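Local coordinates for SAM-dependent methyltransferase (Exiguobacterium sibiricum 255-15, PDB 3D2L), which probably transfers a methyl group from S-adenosylmethionine to an unspecified substrate, at residues S173-L178 against D193-Q198; L146-T151 against A165-E170; S159-F164 against L178-E183. All coordinates share one frame; numbering follows the deposited sequence.

Interaction 1. Residues S173-L178 against D193-Q198; sequences SVVHEL and DETHHQ
Gln198, His176 and Leu178 have the most surface buried here, and all three side chains lie on the same face of a nearly antiparallel strand pair. Gln198 stands with CG beside its own backbone N (chi1 -78°) and is extended beyond it, which lifts the amide past Val174 to the imidazole of His176. There His176 NE2 donates to Gln198 OE1 at 2.9 Å, with an N-H...O angle of 162°. The oxygen lies close to the ring plane, but the donor sits 37° out of the amide plane, above the carbonyl and not on a lone pair. Lower on the same side chain, Gln198 CB packs against Val174 CG1 at 3.5 Å. Leu178 is held through its backbone, Leu178 N to Glu194 O being 2.8 Å, while Leu178 CD2 lies at the edge of the His196 ring, 4.4 Å from His196 CD2. On the other face Thr195 OG1 donates to Glu177 OE1 at 2.5 Å, on the syn side but tilted out of the carboxylate plane. The hydrogen-bonded pairs Val174/Gln198, His176/His196 and Leu178/Glu194 fix the register of this beta hairpin. Gln198 OE1 also accepts from His138 of strand 131-138, and its NE2 donates to Asp105, so the amide ties the hairpin to the methyltransferase sheet; strand 159-167 flanks 173-178, its Ala165 and Trp163 packing on His176.

Interaction 2. Residues L146-T151 against A165-E170; sequences LFNGKT and ADPGEE
Phe147 has CG beside its backbone N and anti to the carbonyl carbon (chi1 -64°), a setting that brings ring atom CD1 within 3.7 Å of Ala165 CB. The methyl approaches the ring obliquely, and this is the apolar side-chain contact between 146-151 and 165-170. Asn148 takes the other course: CG lies anti to N (chi1 -164°), which carries OD1 to Pro167, 3.6 Å from its CG. The amide nitrogen of Asn148 turns to the carbonyl of Glu144, so the proline is met by the oxygen end of the group.

The backbone supplies the polar part. Lys150 and Ala165 form an antiparallel hydrogen-bonded pair, with Lys150 N to Ala165 O at 3.0 Å and Ala165 N to Lys150 O at 2.9 Å; the second is the straighter at nitrogen. Gly149 and Lys150 both face Ala165, which makes a G1 beta bulge at the start of strand 150-155. Gly149 has phi 73°, a region where a residue with a CB is disfavoured, and its CA comes within 3.3 Å of Asp166 OD1. A water gives a hydrogen bond to Asp166 OD2 at 3.0 Å but links it only weakly to Lys150 O.

Lys150 NZ donates to Thr145 O and weakly to Asn148 O, so the ammonium group is held by backbone carbonyls and probably keeps its positive charge. The specific geometry of the contact therefore rests on the backbone pair and bulge at Ala165, to which the side chains add one apolar touch and weaker polar ones.

Interaction 3. Residues S159-F164 against L178-E183; sequences SSYIWF and LTFFIE
Trp163 and Leu178 lie side by side and point the same way, both leucine methyls lying on one side of the indole. Leu178 CD2 sits over one face of the five-membered ring, 3.9 Å from its centroid and 22° off the normal, a CH-pi contact, while CD1 meets Trp163 CB at 3.6 Å. CG of Trp163 stands opposite its backbone N (chi1 167°), which turns that face to the leucine. CD1 of Leu178 also reaches Tyr161 CD1 at 4.1 Å. Tyr161 in turn sets its CB obliquely against the Phe180 ring, 3.8 Å from Phe180 CD2. These residues share one face of a beta hairpin, strands 159-167 and 173-183, in which Trp163/Leu178 and Tyr161/Phe180 are non-hydrogen-bonded pairs alternating with the hydrogen-bonded pairs Ile162/Thr179 and Ser160/Phe181. Phe181 N donates to Ser160 O at 2.8 Å, N-H...O angle 172°. Replacing Trp163 with alanine would probably leave Leu178 CD2 without the ring face it covers and open a gap beside Tyr152 and His176, whose rings also meet the indole. On the other face Ile162 CD1 comes to the edge of the Phe181 ring, 4.5 Å from CE2. Helix 9-14 packs Val10 against Phe180 and Leu14 against Tyr161.

In the fold
The three contacts follow one antiparallel four-stranded sheet, ordered 150-155, 159-167, 173-183, 189-199: interaction 2 joins the first two strands, interaction 3 the middle two and interaction 1 the last two. Interactions 1 and 3 share Leu178, and their centres are about 13 Å apart; Thr179 OG1 and Asp193 OD1, 2.5 Å from each other, link them again. Interactions 1 and 2 have centres about 9 Å apart and meet where Val175 N lies 2.9 Å from Asp166 O. Phe147 CE1 lies 4.0 Å from Trp163 CZ2, connecting interactions 2 and 3. This sheet is separate from the seven-stranded mixed sheet of the Rossmann-like methyltransferase domain, which interaction 1 reaches through Gln198.

Interaction 1. Residues S173-L178 against D193-Q198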
loop_
_atom_site.group_PDB
_atom_site.type_symbol
_atom_site.label_atom_id
_atom_site.label_comp_id
_atom_site.label_asym_id
_atom_site.label_seq_id
_atom_site.Cartn_x
_atom_site.Cartn_y
_atom_site.Cartn_z
ATOM N N SER A 173 -13.648 9.741 2.815
ATOM C CA SER A 173 -13.631 8.309 3.118
ATOM C C SER A 173 -14.432 7.564 2.053
ATOM O O SER A 173 -15.279 8.142 1.362
ATOM C CB SER A 173 -14.194 8.025 4.519
ATOM O OG SER A 173 -15.604 8.140 4.541
ATOM N N VAL A 174 -14.130 6.284 1.910
ATOM C CA VAL A 174 -14.794 5.418 0.939
ATOM C C VAL A 174 -15.009 4.076 1.608
ATOM O O VAL A 174 -14.193 3.656 2.441
ATOM C CB VAL A 174 -13.952 5.232 -0.373
ATOM C CG1 VAL A 174 -12.598 4.706 -0.045
ATOM C CG2 VAL A 174 -14.574 4.247 -1.349
ATOM N N VAL A 175 -16.149 3.454 1.287
ATOM C CA VAL A 175 -16.494 2.097 1.693
ATOM C C VAL A 175 -16.464 1.292 0.398
ATOM O O VAL A 175 -17.183 1.606 -0.545
ATOM C CB VAL A 175 -17.924 2.002 2.325
ATOM C CG1 VAL A 175 -18.248 0.572 2.703
ATOM C CG2 VAL A 175 -18.043 2.898 3.535
ATOM N N HIS A 176 -15.570 0.310 0.317
ATOM C CA HIS A 176 -15.485 -0.571 -0.851
ATOM C C HIS A 176 -16.207 -1.857 -0.529
ATOM O O HIS A 176 -15.740 -2.621 0.325
ATOM C CB HIS A 176 -14.026 -0.947 -1.157
ATOM C CG HIS A 176 -13.147 0.230 -1.403
ATOM N ND1 HIS A 176 -13.357 1.114 -2.437
ATOM C CD2 HIS A 176 -12.036 0.660 -0.753
ATOM C CE1 HIS A 176 -12.418 2.047 -2.405
ATOM N NE2 HIS A 176 -11.589 1.776 -1.410
ATOM N N GLU A 177 -17.342 -2.101 -1.190
ATOM C CA GLU A 177 -18.099 -3.343 -0.992
ATOM C C GLU A 177 -17.724 -4.269 -2.109
ATOM O O GLU A 177 -18.067 -4.034 -3.256
ATOM C CB GLU A 177 -19.596 -3.089 -0.972
ATOM C CG GLU A 177 -20.025 -2.237 0.206
ATOM C CD GLU A 177 -20.088 -2.982 1.519
ATOM O OE1 GLU A 177 -19.483 -4.077 1.639
ATOM O OE2 GLU A 177 -20.780 -2.469 2.437
ATOM N N LEU A 178 -16.985 -5.316 -1.754
ATOM C CA LEU A 178 -16.513 -6.296 -2.705
ATOM C C LEU A 178 -17.270 -7.607 -2.605
ATOM O O LEU A 178 -17.604 -8.060 -1.506
ATOM C CB LEU A 178 -15.039 -6.597 -2.474
ATOM C CG LEU A 178 -13.963 -5.762 -3.153
ATOM C CD1 LEU A 178 -13.946 -6.053 -4.674
ATOM C CD2 LEU A 178 -14.191 -4.320 -2.862
ATOM N N ASP A 193 -18.017 -12.105 0.224
ATOM C CA ASP A 193 -18.283 -10.670 0.321
ATOM C C ASP A 193 -17.351 -10.058 1.366
ATOM O O ASP A 193 -17.206 -10.611 2.460
ATOM C CB ASP A 193 -19.725 -10.426 0.790
ATOM C CG ASP A 193 -20.771 -10.915 -0.210
ATOM O OD1 ASP A 193 -20.599 -10.714 -1.420
ATOM O OD2 ASP A 193 -21.782 -11.478 0.229
ATOM N N GLU A 194 -16.730 -8.934 1.032
ATOM C CA GLU A 194 -15.833 -8.197 1.932
ATOM C C GLU A 194 -16.109 -6.699 1.893
ATOM O O GLU A 194 -16.529 -6.175 0.867
ATOM C CB GLU A 194 -14.386 -8.364 1.492
ATOM C CG GLU A 194 -13.821 -9.688 1.758
ATOM C CD GLU A 194 -12.350 -9.748 1.412
ATOM O OE1 GLU A 194 -11.903 -8.919 0.571
ATOM O OE2 GLU A 194 -11.651 -10.630 1.978
ATOM N N THR A 195 -15.850 -6.016 3.011
ATOM C CA THR A 195 -16.006 -4.581 3.074
ATOM C C THR A 195 -14.667 -4.007 3.535
ATOM O O THR A 195 -14.106 -4.442 4.518
ATOM C CB THR A 195 -17.117 -4.156 4.034
ATOM O OG1 THR A 195 -18.295 -4.903 3.726
ATOM C CG2 THR A 195 -17.415 -2.668 3.884
ATOM N N HIS A 196 -14.166 -3.059 2.765
ATOM C CA HIS A 196 -12.906 -2.382 3.021
ATOM C C HIS A 196 -13.190 -0.911 3.169
ATOM O O HIS A 196 -14.050 -0.368 2.488
ATOM C CB HIS A 196 -11.925 -2.660 1.895
ATOM C CG HIS A 196 -11.599 -4.121 1.747
ATOM N ND1 HIS A 196 -10.686 -4.766 2.556
ATOM C CD2 HIS A 196 -12.102 -5.069 0.925
ATOM C CE1 HIS A 196 -10.628 -6.043 2.226
ATOM N NE2 HIS A 196 -11.469 -6.252 1.232
ATOM N N HIS A 197 -12.438 -0.282 4.066
ATOM C CA HIS A 197 -12.606 1.119 4.381
ATOM C C HIS A 197 -11.325 1.859 4.093
ATOM O O HIS A 197 -10.255 1.438 4.519
ATOM C CB HIS A 197 -12.962 1.271 5.861
ATOM C CG HIS A 197 -14.253 0.611 6.218
ATOM N ND1 HIS A 197 -15.472 1.220 6.025
ATOM C CD2 HIS A 197 -14.521 -0.638 6.676
ATOM C CE1 HIS A 197 -16.436 0.386 6.376
ATOM N NE2 HIS A 197 -15.885 -0.749 6.769
ATOM N N GLN A 198 -11.443 2.984 3.403
ATOM C CA GLN A 198 -10.289 3.841 3.168
ATOM C C GLN A 198 -10.621 5.285 3.451
ATOM O O GLN A 198 -11.769 5.698 3.330
ATOM C CB GLN A 198 -9.754 3.684 1.768
ATOM C CG GLN A 198 -8.920 2.453 1.575
ATOM C CD GLN A 198 -8.277 2.440 0.213
ATOM O OE1 GLN A 198 -8.946 2.756 -0.804
ATOM N NE2 GLN A 198 -6.973 2.097 0.159
HETATM O O HOH W 1 -14.834 4.308 5.086
#

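Interaction 2. Residues L146-T151 against A165-E170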
loop_
_atom_site.group_PDB
_atom_site.type_symbol
_atom_site.label_atom_id
_atom_site.label_comp_id
_atom_site.label_asym_id
_atom_site.label_seq_id
_atom_site.Cartn_x
_atom_site.Cartn_y
_atom_site.Cartn_z
ATOM N N LEU A 146 -13.787 8.989 -8.578
ATOM C CA LEU A 146 -13.724 7.542 -8.850
ATOM C C LEU A 146 -14.325 6.653 -7.760
ATOM O O LEU A 146 -14.716 5.512 -8.037
ATOM C CB LEU A 146 -12.265 7.100 -9.124
ATOM C CG LEU A 146 -11.607 7.749 -10.353
ATOM C CD1 LEU A 146 -10.134 7.389 -10.436
ATOM C CD2 LEU A 146 -12.341 7.351 -11.635
ATOM N N PHE A 147 -14.409 7.180 -6.537
ATOM C CA PHE A 147 -14.996 6.432 -5.433
ATOM C C PHE A 147 -16.315 7.029 -4.989
ATOM O O PHE A 147 -16.787 6.703 -3.915
ATOM C CB PHE A 147 -14.043 6.368 -4.243
ATOM C CG PHE A 147 -12.747 5.612 -4.513
ATOM C CD1 PHE A 147 -12.713 4.515 -5.364
ATOM C CD2 PHE A 147 -11.595 5.953 -3.827
ATOM C CE1 PHE A 147 -11.508 3.814 -5.589
ATOM C CE2 PHE A 147 -10.426 5.251 -4.019
ATOM C CZ PHE A 147 -10.389 4.190 -4.882
ATOM N N ASN A 148 -16.908 7.867 -5.831
ATOM C CA ASN A 148 -18.169 8.551 -5.523
ATOM C C ASN A 148 -19.388 7.860 -6.161
ATOM O O ASN A 148 -19.999 8.385 -7.095
ATOM C CB ASN A 148 -18.069 9.995 -5.991
ATOM C CG ASN A 148 -19.139 10.895 -5.379
ATOM O OD1 ASN A 148 -20.033 10.443 -4.659
ATOM N ND2 ASN A 148 -19.033 12.186 -5.654
ATOM N N GLY A 149 -19.735 6.689 -5.628
ATOM C CA GLY A 149 -20.869 5.903 -6.128
ATOM C C GLY A 149 -20.615 5.225 -7.466
ATOM O O GLY A 149 -21.452 5.299 -8.366
ATOM N N LYS A 150 -19.444 4.614 -7.615
ATOM C CA LYS A 150 -19.065 3.911 -8.839
ATOM C C LYS A 150 -19.084 2.386 -8.693
ATOM O O LYS A 150 -18.887 1.832 -7.609
ATOM C CB LYS A 150 -17.676 4.335 -9.270
ATOM C CG LYS A 150 -17.537 5.839 -9.588
ATOM C CD LYS A 150 -18.453 6.263 -10.748
ATOM C CE LYS A 150 -18.301 7.733 -11.143
ATOM N NZ LYS A 150 -18.643 8.646 -10.039
ATOM N N THR A 151 -19.287 1.707 -9.817
ATOM C CA THR A 151 -19.275 0.262 -9.856
ATOM C C THR A 151 -18.178 -0.237 -10.781
ATOM O O THR A 151 -18.073 0.211 -11.920
ATOM C CB THR A 151 -20.623 -0.289 -10.347
ATOM O OG1 THR A 151 -21.649 0.181 -9.468
ATOM C CG2 THR A 151 -20.607 -1.814 -10.330
ATOM N N ALA A 165 -17.947 1.350 -4.903
ATOM C CA ALA A 165 -17.129 2.313 -4.185
ATOM C C ALA A 165 -18.032 3.489 -3.917
ATOM O O ALA A 165 -18.526 4.124 -4.850
ATOM C CB ALA A 165 -15.944 2.702 -5.029
ATOM N N ASP A 166 -18.312 3.731 -2.635
ATOM C CA ASP A 166 -19.205 4.808 -2.202
ATOM C C ASP A 166 -18.619 5.641 -1.063
ATOM O O ASP A 166 -17.882 5.114 -0.260
ATOM C CB ASP A 166 -20.515 4.212 -1.700
ATOM C CG ASP A 166 -21.337 3.609 -2.799
ATOM O OD1 ASP A 166 -22.093 4.368 -3.432
ATOM O OD2 ASP A 166 -21.260 2.380 -2.995
ATOM N N PRO A 167 -19.003 6.932 -0.944
ATOM C CA PRO A 167 -18.452 7.712 0.170
ATOM C C PRO A 167 -18.804 7.113 1.538
ATOM O O PRO A 167 -19.876 6.559 1.726
ATOM C CB PRO A 167 -19.110 9.097 0.017
ATOM C CG PRO A 167 -19.619 9.144 -1.357
ATOM C CD PRO A 167 -19.932 7.727 -1.764
ATOM N N GLY A 168 -17.894 7.217 2.486
ATOM C CA GLY A 168 -18.124 6.721 3.836
ATOM C C GLY A 168 -18.729 7.850 4.637
ATOM O O GLY A 168 -19.123 8.869 4.058
ATOM N N GLU A 169 -18.748 7.698 5.960
ATOM C CA GLU A 169 -19.349 8.701 6.855
ATOM C C GLU A 169 -18.428 9.882 7.101
ATOM O O GLU A 169 -18.872 11.022 7.162
ATOM C CB GLU A 169 -19.718 8.077 8.206
ATOM C CG GLU A 169 -20.669 6.892 8.109
ATOM C CD GLU A 169 -21.976 7.241 7.409
ATOM O OE1 GLU A 169 -22.511 8.350 7.651
ATOM O OE2 GLU A 169 -22.463 6.399 6.621
ATOM N N GLU A 170 -17.147 9.614 7.285
ATOM C CA GLU A 170 -16.174 10.688 7.485
ATOM C C GLU A 170 -15.816 11.368 6.164
ATOM O O GLU A 170 -15.898 10.747 5.089
ATOM C CB GLU A 170 -14.889 10.134 8.108
ATOM C CG GLU A 170 -15.028 9.677 9.547
ATOM C CD GLU A 170 -15.195 10.838 10.530
ATOM O OE1 GLU A 170 -14.643 11.936 10.290
ATOM O OE2 GLU A 170 -15.868 10.647 11.564
HETATM O O HOH W 2 -21.735 2.187 -5.984
#

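Interaction 3. Residues S159-F164 against L178-E183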
loop_
_atom_site.group_PDB
_atom_site.type_symbol
_atom_site.label_atom_id
_atom_site.label_comp_id
_atom_site.label_asym_id
_atom_site.label_seq_id
_atom_site.Cartn_x
_atom_site.Cartn_y
_atom_site.Cartn_z
ATOM N N SER A 159 -11.600 -16.181 -10.806
ATOM C CA SER A 159 -12.633 -15.472 -10.096
ATOM C C SER A 159 -13.129 -14.243 -10.874
ATOM O O SER A 159 -12.479 -13.777 -11.818
ATOM C CB SER A 159 -12.087 -15.007 -8.739
ATOM O OG SER A 159 -11.047 -14.039 -8.904
ATOM N N SER A 160 -14.271 -13.731 -10.429
ATOM C CA SER A 160 -14.893 -12.510 -10.944
ATOM C C SER A 160 -15.266 -11.707 -9.693
ATOM O O SER A 160 -15.465 -12.286 -8.631
ATOM C CB SER A 160 -16.149 -12.828 -11.777
ATOM O OG SER A 160 -15.859 -13.662 -12.907
ATOM N N TYR A 161 -15.326 -10.390 -9.810
ATOM C CA TYR A 161 -15.721 -9.528 -8.699
ATOM C C TYR A 161 -16.599 -8.387 -9.149
ATOM O O TYR A 161 -16.591 -7.976 -10.309
ATOM C CB TYR A 161 -14.503 -8.936 -7.953
ATOM C CG TYR A 161 -13.727 -7.878 -8.731
ATOM C CD1 TYR A 161 -14.123 -6.557 -8.719
ATOM C CD2 TYR A 161 -12.598 -8.218 -9.498
ATOM C CE1 TYR A 161 -13.446 -5.586 -9.431
ATOM C CE2 TYR A 161 -11.906 -7.249 -10.215
ATOM C CZ TYR A 161 -12.333 -5.927 -10.166
ATOM O OH TYR A 161 -11.686 -4.923 -10.866
ATOM N N ILE A 162 -17.367 -7.907 -8.189
ATOM C CA ILE A 162 -18.225 -6.743 -8.327
ATOM C C ILE A 162 -17.782 -5.866 -7.142
ATOM O O ILE A 162 -17.791 -6.283 -5.981
ATOM C CB ILE A 162 -19.717 -7.060 -8.236
ATOM C CG1 ILE A 162 -20.142 -7.905 -9.446
ATOM C CG2 ILE A 162 -20.528 -5.776 -8.228
ATOM C CD1 ILE A 162 -21.599 -8.462 -9.405
ATOM N N TRP A 163 -17.396 -4.652 -7.468
ATOM C CA TRP A 163 -16.890 -3.690 -6.506
ATOM C C TRP A 163 -17.656 -2.385 -6.576
ATOM O O TRP A 163 -17.699 -1.738 -7.613
ATOM C CB TRP A 163 -15.423 -3.496 -6.806
ATOM C CG TRP A 163 -14.722 -2.340 -6.152
ATOM C CD1 TRP A 163 -15.142 -1.588 -5.106
ATOM C CD2 TRP A 163 -13.373 -1.935 -6.414
ATOM N NE1 TRP A 163 -14.183 -0.663 -4.765
ATOM C CE2 TRP A 163 -13.077 -0.866 -5.531
ATOM C CE3 TRP A 163 -12.402 -2.348 -7.327
ATOM C CZ2 TRP A 163 -11.855 -0.191 -5.542
ATOM C CZ3 TRP A 163 -11.176 -1.694 -7.330
ATOM C CH2 TRP A 163 -10.915 -0.618 -6.435
ATOM N N PHE A 164 -18.311 -2.040 -5.469
ATOM C CA PHE A 164 -19.014 -0.781 -5.333
ATOM C C PHE A 164 -18.158 0.124 -4.452
ATOM O O PHE A 164 -17.736 -0.277 -3.369
ATOM C CB PHE A 164 -20.369 -0.923 -4.655
ATOM C CG PHE A 164 -21.309 -1.867 -5.368
ATOM C CD1 PHE A 164 -21.609 -1.688 -6.711
ATOM C CD2 PHE A 164 -21.934 -2.897 -4.682
ATOM C CE1 PHE A 164 -22.479 -2.560 -7.372
ATOM C CE2 PHE A 164 -22.804 -3.754 -5.337
ATOM C CZ PHE A 164 -23.071 -3.583 -6.674
ATOM N N LEU A 178 -16.985 -5.316 -1.754
ATOM C CA LEU A 178 -16.513 -6.296 -2.705
ATOM C C LEU A 178 -17.270 -7.607 -2.605
ATOM O O LEU A 178 -17.604 -8.060 -1.506
ATOM C CB LEU A 178 -15.039 -6.597 -2.474
ATOM C CG LEU A 178 -13.963 -5.762 -3.153
ATOM C CD1 LEU A 178 -13.946 -6.053 -4.674
ATOM C CD2 LEU A 178 -14.191 -4.320 -2.862
ATOM N N THR A 179 -17.532 -8.205 -3.768
ATOM C CA THR A 179 -18.107 -9.546 -3.853
ATOM C C THR A 179 -17.232 -10.294 -4.851
ATOM O O THR A 179 -17.058 -9.824 -5.953
ATOM C CB THR A 179 -19.559 -9.554 -4.308
ATOM O OG1 THR A 179 -20.379 -9.022 -3.259
ATOM C CG2 THR A 179 -20.068 -11.015 -4.594
ATOM N N PHE A 180 -16.679 -11.427 -4.435
ATOM C CA PHE A 180 -15.886 -12.305 -5.312
ATOM C C PHE A 180 -16.680 -13.565 -5.579
ATOM O O PHE A 180 -17.318 -14.087 -4.674
ATOM C CB PHE A 180 -14.541 -12.709 -4.659
ATOM C CG PHE A 180 -13.611 -11.542 -4.435
ATOM C CD1 PHE A 180 -13.679 -10.806 -3.255
ATOM C CD2 PHE A 180 -12.742 -11.132 -5.446
ATOM C CE1 PHE A 180 -12.859 -9.693 -3.052
ATOM C CE2 PHE A 180 -11.903 -10.022 -5.248
ATOM C CZ PHE A 180 -11.979 -9.301 -4.056
ATOM N N PHE A 181 -16.658 -14.028 -6.825
ATOM C CA PHE A 181 -17.220 -15.313 -7.202
ATOM C C PHE A 181 -16.012 -16.109 -7.613
ATOM O O PHE A 181 -15.385 -15.804 -8.634
ATOM C CB PHE A 181 -18.238 -15.212 -8.332
ATOM C CG PHE A 181 -19.483 -14.548 -7.919
ATOM C CD1 PHE A 181 -20.412 -15.230 -7.171
ATOM C CD2 PHE A 181 -19.703 -13.211 -8.230
ATOM C CE1 PHE A 181 -21.568 -14.603 -6.753
ATOM C CE2 PHE A 181 -20.852 -12.573 -7.826
ATOM C CZ PHE A 181 -21.783 -13.265 -7.083
ATOM N N ILE A 182 -15.659 -17.091 -6.786
ATOM C CA ILE A 182 -14.487 -17.913 -7.002
ATOM C C ILE A 182 -14.918 -19.267 -7.528
ATOM O O ILE A 182 -15.777 -19.942 -6.926
ATOM C CB ILE A 182 -13.661 -18.139 -5.696
ATOM C CG1 ILE A 182 -13.323 -16.821 -5.015
ATOM C CG2 ILE A 182 -12.388 -18.926 -5.991
ATOM C CD1 ILE A 182 -14.371 -16.331 -4.086
ATOM N N GLU A 183 -14.283 -19.668 -8.631
ATOM C CA GLU A 183 -14.576 -20.927 -9.284
ATOM C C GLU A 183 -13.978 -22.051 -8.459
ATOM O O GLU A 183 -12.832 -21.947 -8.049
ATOM C CB GLU A 183 -13.938 -20.960 -10.673
ATOM C CG GLU A 183 -14.445 -22.116 -11.548
ATOM C CD GLU A 183 -13.740 -22.166 -12.893
ATOM O OE1 GLU A 183 -12.652 -21.559 -13.021
ATOM O OE2 GLU A 183 -14.282 -22.792 -13.822
HETATM O O HOH W 3 -20.109 -5.892 -4.324
#